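Local coordinates for protein signal transduction histidine kinase, LytS (Clostridium beijerinckii, PDB 5XSJ) that probably acts as a membrane-bound sensor kinase that phosphorylates a protein histidine with ATP, this chain being the four-helix N-terminal piece without the kinase domain, at residues Lys67-Asp71 against Val72-Ile76; Tyr124-Thr127 against Leu128-Phe132. All coordinates share one frame; numbering follows the deposited sequence.

Contact 1: residues Lys67-Asp71 against Val72-Ile76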
loop_
_atom_site.group_PDB
_atom_site.type_symbol
_atom_site.label_atom_id
_atom_site.label_comp_id
_atom_site.label_asym_id
_atom_site.label_seq_id
_atom_site.Cartn_x
_atom_site.Cartn_y
_atom_site.Cartn_z
ATOM N N LYS B 67 -31.680 5.263 9.846
ATOM C CA LYS B 67 -32.982 5.651 10.373
ATOM C C LYS B 67 -32.883 6.002 11.851
ATOM O O LYS B 67 -33.532 6.939 12.318
ATOM C CB LYS B 67 -34.001 4.528 10.173
ATOM C CG LYS B 67 -34.792 4.606 8.883
ATOM C CD LYS B 67 -35.487 3.269 8.596
ATOM C CE LYS B 67 -36.110 2.680 9.863
ATOM N NZ LYS B 67 -36.600 1.281 9.682
ATOM N N ASN B 68 -32.063 5.250 12.581
ATOM C CA ASN B 68 -31.970 5.406 14.034
ATOM C C ASN B 68 -30.653 6.019 14.525
ATOM O O ASN B 68 -30.229 5.749 15.649
ATOM C CB ASN B 68 -32.163 4.045 14.727
ATOM C CG ASN B 68 -33.444 3.325 14.298
ATOM O OD1 ASN B 68 -34.019 3.601 13.239
ATOM N ND2 ASN B 68 -33.894 2.390 15.135
ATOM N N SER B 69 -30.003 6.840 13.704
ATOM C CA SER B 69 -28.663 7.326 14.053
ATOM C C SER B 69 -28.700 8.550 14.971
ATOM O O SER B 69 -29.683 9.292 14.988
ATOM C CB SER B 69 -27.865 7.664 12.789
ATOM O OG SER B 69 -28.489 8.696 12.046
ATOM N N ASP B 70 -27.619 8.759 15.721
ATOM C CA ASP B 70 -27.473 9.958 16.553
ATOM C C ASP B 70 -26.589 11.003 15.868
ATOM O O ASP B 70 -26.363 10.930 14.665
ATOM C CB ASP B 70 -26.899 9.601 17.930
ATOM C CG ASP B 70 -25.532 8.934 17.851
ATOM O OD1 ASP B 70 -25.433 7.742 18.225
ATOM O OD2 ASP B 70 -24.556 9.596 17.421
ATOM N N ASP B 71 -26.072 11.961 16.637
ATOM C CA ASP B 71 -25.298 13.077 16.075
ATOM C C ASP B 71 -23.938 12.685 15.494
ATOM O O ASP B 71 -23.476 13.302 14.539
ATOM C CB ASP B 71 -25.081 14.166 17.134
ATOM C CG ASP B 71 -26.322 15.009 17.375
ATOM O OD1 ASP B 71 -27.114 15.195 16.421
ATOM O OD2 ASP B 71 -26.496 15.493 18.516
ATOM N N VAL B 72 -23.292 11.678 16.070
ATOM C CA VAL B 72 -21.947 11.304 15.638
ATOM C C VAL B 72 -21.957 10.213 14.568
ATOM O O VAL B 72 -21.311 10.364 13.524
ATOM C CB VAL B 72 -21.090 10.837 16.839
ATOM C CG1 VAL B 72 -19.797 10.170 16.371
ATOM C CG2 VAL B 72 -20.786 12.015 17.763
ATOM N N ASN B 73 -22.684 9.123 14.824
ATOM C CA ASN B 73 -22.726 7.991 13.906
ATOM C C ASN B 73 -23.317 8.371 12.560
ATOM O O ASN B 73 -23.030 7.746 11.553
ATOM C CB ASN B 73 -23.522 6.837 14.506
ATOM C CG ASN B 73 -22.862 6.250 15.729
ATOM O OD1 ASN B 73 -21.647 6.368 15.922
ATOM N ND2 ASN B 73 -23.663 5.598 16.568
ATOM N N GLN B 74 -24.178 9.380 12.583
ATOM C CA GLN B 74 -24.761 10.003 11.405
ATOM C C GLN B 74 -23.718 10.279 10.315
ATOM O O GLN B 74 -23.931 9.959 9.137
ATOM C CB GLN B 74 -25.422 11.309 11.840
ATOM C CG GLN B 74 -26.494 11.894 10.964
ATOM C CD GLN B 74 -26.907 13.293 11.442
ATOM O OE1 GLN B 74 -26.238 13.898 12.290
ATOM N NE2 GLN B 74 -28.007 13.803 10.902
ATOM N N TYR B 75 -22.600 10.883 10.723
ATOM C CA TYR B 75 -21.499 11.247 9.825
ATOM C C TYR B 75 -20.767 10.033 9.280
ATOM O O TYR B 75 -20.416 10.003 8.108
ATOM C CB TYR B 75 -20.492 12.174 10.539
ATOM C CG TYR B 75 -21.071 13.548 10.767
ATOM C CD1 TYR B 75 -21.092 14.480 9.741
ATOM C CD2 TYR B 75 -21.640 13.895 11.986
ATOM C CE1 TYR B 75 -21.650 15.726 9.921
ATOM C CE2 TYR B 75 -22.205 15.149 12.176
ATOM C CZ TYR B 75 -22.205 16.057 11.139
ATOM O OH TYR B 75 -22.754 17.305 11.303
ATOM N N ILE B 76 -20.525 9.050 10.139
ATOM C CA ILE B 76 -19.851 7.826 9.737
ATOM C C ILE B 76 -20.750 7.002 8.812
ATOM O O ILE B 76 -20.279 6.413 7.840
ATOM C CB ILE B 76 -19.450 6.978 10.965
ATOM C CG1 ILE B 76 -18.589 7.801 11.922
ATOM C CG2 ILE B 76 -18.690 5.722 10.534
ATOM C CD1 ILE B 76 -18.336 7.117 13.261
#
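The carboxylate of D70 gathers two backbone N-H groups on a single oxygen. V72 N reaches D70 OD2 at 2.8 Å, arriving nearly along the C-O axis, while N73 N lies 3.2 Å from D70 OD2 and comes from above the carboxylate plane, on a straighter line (N-H...O 164°). With chi1 at 59°, D70 CG lies on the side of both N and C, which turns OD2 toward these N-H groups. A weak backbone bond, Q74 N to D70 O at 3.4 Å, spans i to i+4. The bond to V72 N closes an Asx turn, and with the bond to N73 N it caps the start of helix 73-99 where the chain arrives from helix 45-67; a negative charge here would probably be favoured by the helix dipole. The other oxygen, D70 OD1, lies 3.2 Å from N73 ND2, but the angle is poor for a bond, and the two flat groups are twisted 46° apart. Through N73 OD1 the amide probably bonds to N131 ND2 of helix 104-133.

Carbon-to-oxygen contacts complete the turn: Q74 CB sits 3.0 Å from D70 O, and Q74 CG touches S69 OG, a hydroxyl already bonded to K66 O. Q74 OE1, buried here without any partner in the model, lies 3.6 Å from another acceptor, D71 O. The ring of Y75 presents its edge to D71 O, 3.2 Å from Y75 CD2, while its hydroxyl bonds to the backbone of another protein's chain.

Contact 2: residues Tyr124-Thr127 against Leu128-Phe132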
loop_
_atom_site.group_PDB
_atom_site.type_symbol
_atom_site.label_atom_id
_atom_site.label_comp_id
_atom_site.label_asym_id
_atom_site.label_seq_id
_atom_site.Cartn_x
_atom_site.Cartn_y
_atom_site.Cartn_z
ATOM N N TYR B 124 -14.953 1.727 8.116
ATOM C CA TYR B 124 -16.108 2.456 8.653
ATOM C C TYR B 124 -16.919 1.542 9.579
ATOM O O TYR B 124 -17.369 1.950 10.645
ATOM C CB TYR B 124 -16.998 3.002 7.529
ATOM C CG TYR B 124 -16.326 4.077 6.708
ATOM C CD1 TYR B 124 -15.704 5.157 7.324
ATOM C CD2 TYR B 124 -16.275 3.998 5.328
ATOM C CE1 TYR B 124 -15.071 6.136 6.589
ATOM C CE2 TYR B 124 -15.641 4.980 4.576
ATOM C CZ TYR B 124 -15.044 6.043 5.212
ATOM O OH TYR B 124 -14.400 7.014 4.483
ATOM N N ALA B 125 -17.076 0.291 9.165
ATOM C CA ALA B 125 -17.885 -0.670 9.900
ATOM C C ALA B 125 -17.273 -0.990 11.253
ATOM O O ALA B 125 -17.970 -1.049 12.252
ATOM C CB ALA B 125 -18.057 -1.942 9.089
ATOM N N SER B 126 -15.961 -1.189 11.291
ATOM C CA SER B 126 -15.325 -1.519 12.559
ATOM C C SER B 126 -15.323 -0.284 13.467
ATOM O O SER B 126 -15.449 -0.406 14.679
ATOM C CB SER B 126 -13.912 -2.050 12.336
ATOM O OG SER B 126 -12.999 -0.977 12.321
ATOM N N THR B 127 -15.225 0.907 12.884
ATOM C CA THR B 127 -15.377 2.140 13.660
ATOM C C THR B 127 -16.776 2.246 14.263
ATOM O O THR B 127 -16.939 2.568 15.444
ATOM C CB THR B 127 -15.117 3.391 12.805
ATOM O OG1 THR B 127 -13.750 3.417 12.381
ATOM C CG2 THR B 127 -15.417 4.650 13.590
ATOM N N LEU B 128 -17.792 1.982 13.446
ATOM C CA LEU B 128 -19.161 1.985 13.941
ATOM C C LEU B 128 -19.333 1.001 15.087
ATOM O O LEU B 128 -19.931 1.324 16.107
ATOM C CB LEU B 128 -20.135 1.649 12.823
ATOM C CG LEU B 128 -20.645 2.853 12.043
ATOM C CD1 LEU B 128 -21.512 2.377 10.879
ATOM C CD2 LEU B 128 -21.422 3.800 12.948
ATOM N N MET B 129 -18.793 -0.201 14.916
ATOM C CA MET B 129 -18.972 -1.258 15.905
ATOM C C MET B 129 -18.362 -0.857 17.236
ATOM O O MET B 129 -18.903 -1.163 18.295
ATOM C CB MET B 129 -18.356 -2.567 15.419
ATOM C CG MET B 129 -19.125 -3.821 15.822
ATOM S SD MET B 129 -18.414 -5.288 15.036
ATOM C CE MET B 129 -18.316 -4.748 13.329
ATOM N N GLN B 130 -17.233 -0.164 17.175
ATOM C CA GLN B 130 -16.586 0.335 18.376
ATOM C C GLN B 130 -17.423 1.406 19.062
ATOM O O GLN B 130 -17.526 1.423 20.287
ATOM C CB GLN B 130 -15.201 0.894 18.062
ATOM C CG GLN B 130 -14.195 -0.132 17.569
ATOM C CD GLN B 130 -12.808 0.483 17.411
ATOM O OE1 GLN B 130 -12.222 0.991 18.380
ATOM N NE2 GLN B 130 -12.286 0.460 16.187
ATOM N N ASN B 131 -18.008 2.299 18.271
ATOM C CA ASN B 131 -18.866 3.349 18.808
ATOM C C ASN B 131 -20.114 2.807 19.491
ATOM O O ASN B 131 -20.490 3.270 20.565
ATOM C CB ASN B 131 -19.266 4.313 17.701
ATOM C CG ASN B 131 -18.109 5.152 17.233
ATOM O OD1 ASN B 131 -16.972 4.954 17.664
ATOM N ND2 ASN B 131 -18.386 6.099 16.347
ATOM N N PHE B 132 -20.762 1.833 18.859
ATOM C CA PHE B 132 -21.895 1.159 19.475
ATOM C C PHE B 132 -21.471 0.434 20.752
ATOM O O PHE B 132 -22.229 0.352 21.713
ATOM C CB PHE B 132 -22.525 0.169 18.499
ATOM C CG PHE B 132 -23.298 0.821 17.396
ATOM C CD1 PHE B 132 -24.156 1.876 17.664
ATOM C CD2 PHE B 132 -23.156 0.387 16.092
ATOM C CE1 PHE B 132 -24.873 2.479 16.644
ATOM C CE2 PHE B 132 -23.868 0.982 15.070
ATOM C CZ PHE B 132 -24.727 2.031 15.344
#
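L128 N and Y124 O make the shortest bond of this stretch, 2.8 Å with N-H...O at 163°. It is one of four successive i to i+4 bonds of an alpha helix, here near the C-terminal end of helix 104-133, the last helix of an up-and-down four-helix bundle. M129 N to A125 O, Q130 N to S126 O and N131 N to T127 O, the last at 3.0 Å, continue the ladder, so every carbonyl from Y124 to T127 is taken up by an amide one turn on.

Side chains of the second turn come close to these same carbonyl oxygens. L128 CB sits between two of them, 3.5 Å from both Y124 O and A125 O, and its branch beyond packs on L77 of helix 73-99. M129 bends at its last torsion (chi3 -50°), which brings M129 CE back to 3.9 Å from A125 O; the side chain also meets M19 and T22 of helix 15-42 and L133 of the second subunit. This part of the helix therefore serves both the bundle interior and the subunit interface. Q130 CG lies 3.2 Å from S126 O.

T127 divides its two branches between polar and nonpolar work. Its chi1 of -65° places OG1 beside the backbone N, where it bonds to A123 O one turn back, and turns CG2 to I76 of helix 73-99. N131 ND2 probably bonds to N73 OD1 of that same helix. T127 O lies over the face of the N131 amide, 3.4 Å from N131 CG; N131 OD1, at 3.3 Å from T127 O, is a second acceptor and makes no bond with it.

Both contacts lie toward the same end of the bundle, their centres 11 Å apart, yet they differ in exposure and chemistry. Contact 1 is a surface feature where a loop becomes helix 73-99, so a side-chain oxygen supplies what backbone carbonyls cannot yet give to the first amides. Contact 2 runs within helix 104-133, partly buried; there backbone bonds dominate, and several side chains (L128, M129, N131) reach neighbouring helices. The two elements are successive in the chain and meet directly: I76 CG2 packs on L128 CG at 3.8 Å, and N73 ND2 lies 3.3 Å from F132 CE1. The capped first turn of one helix thus rests on the final turns of the next.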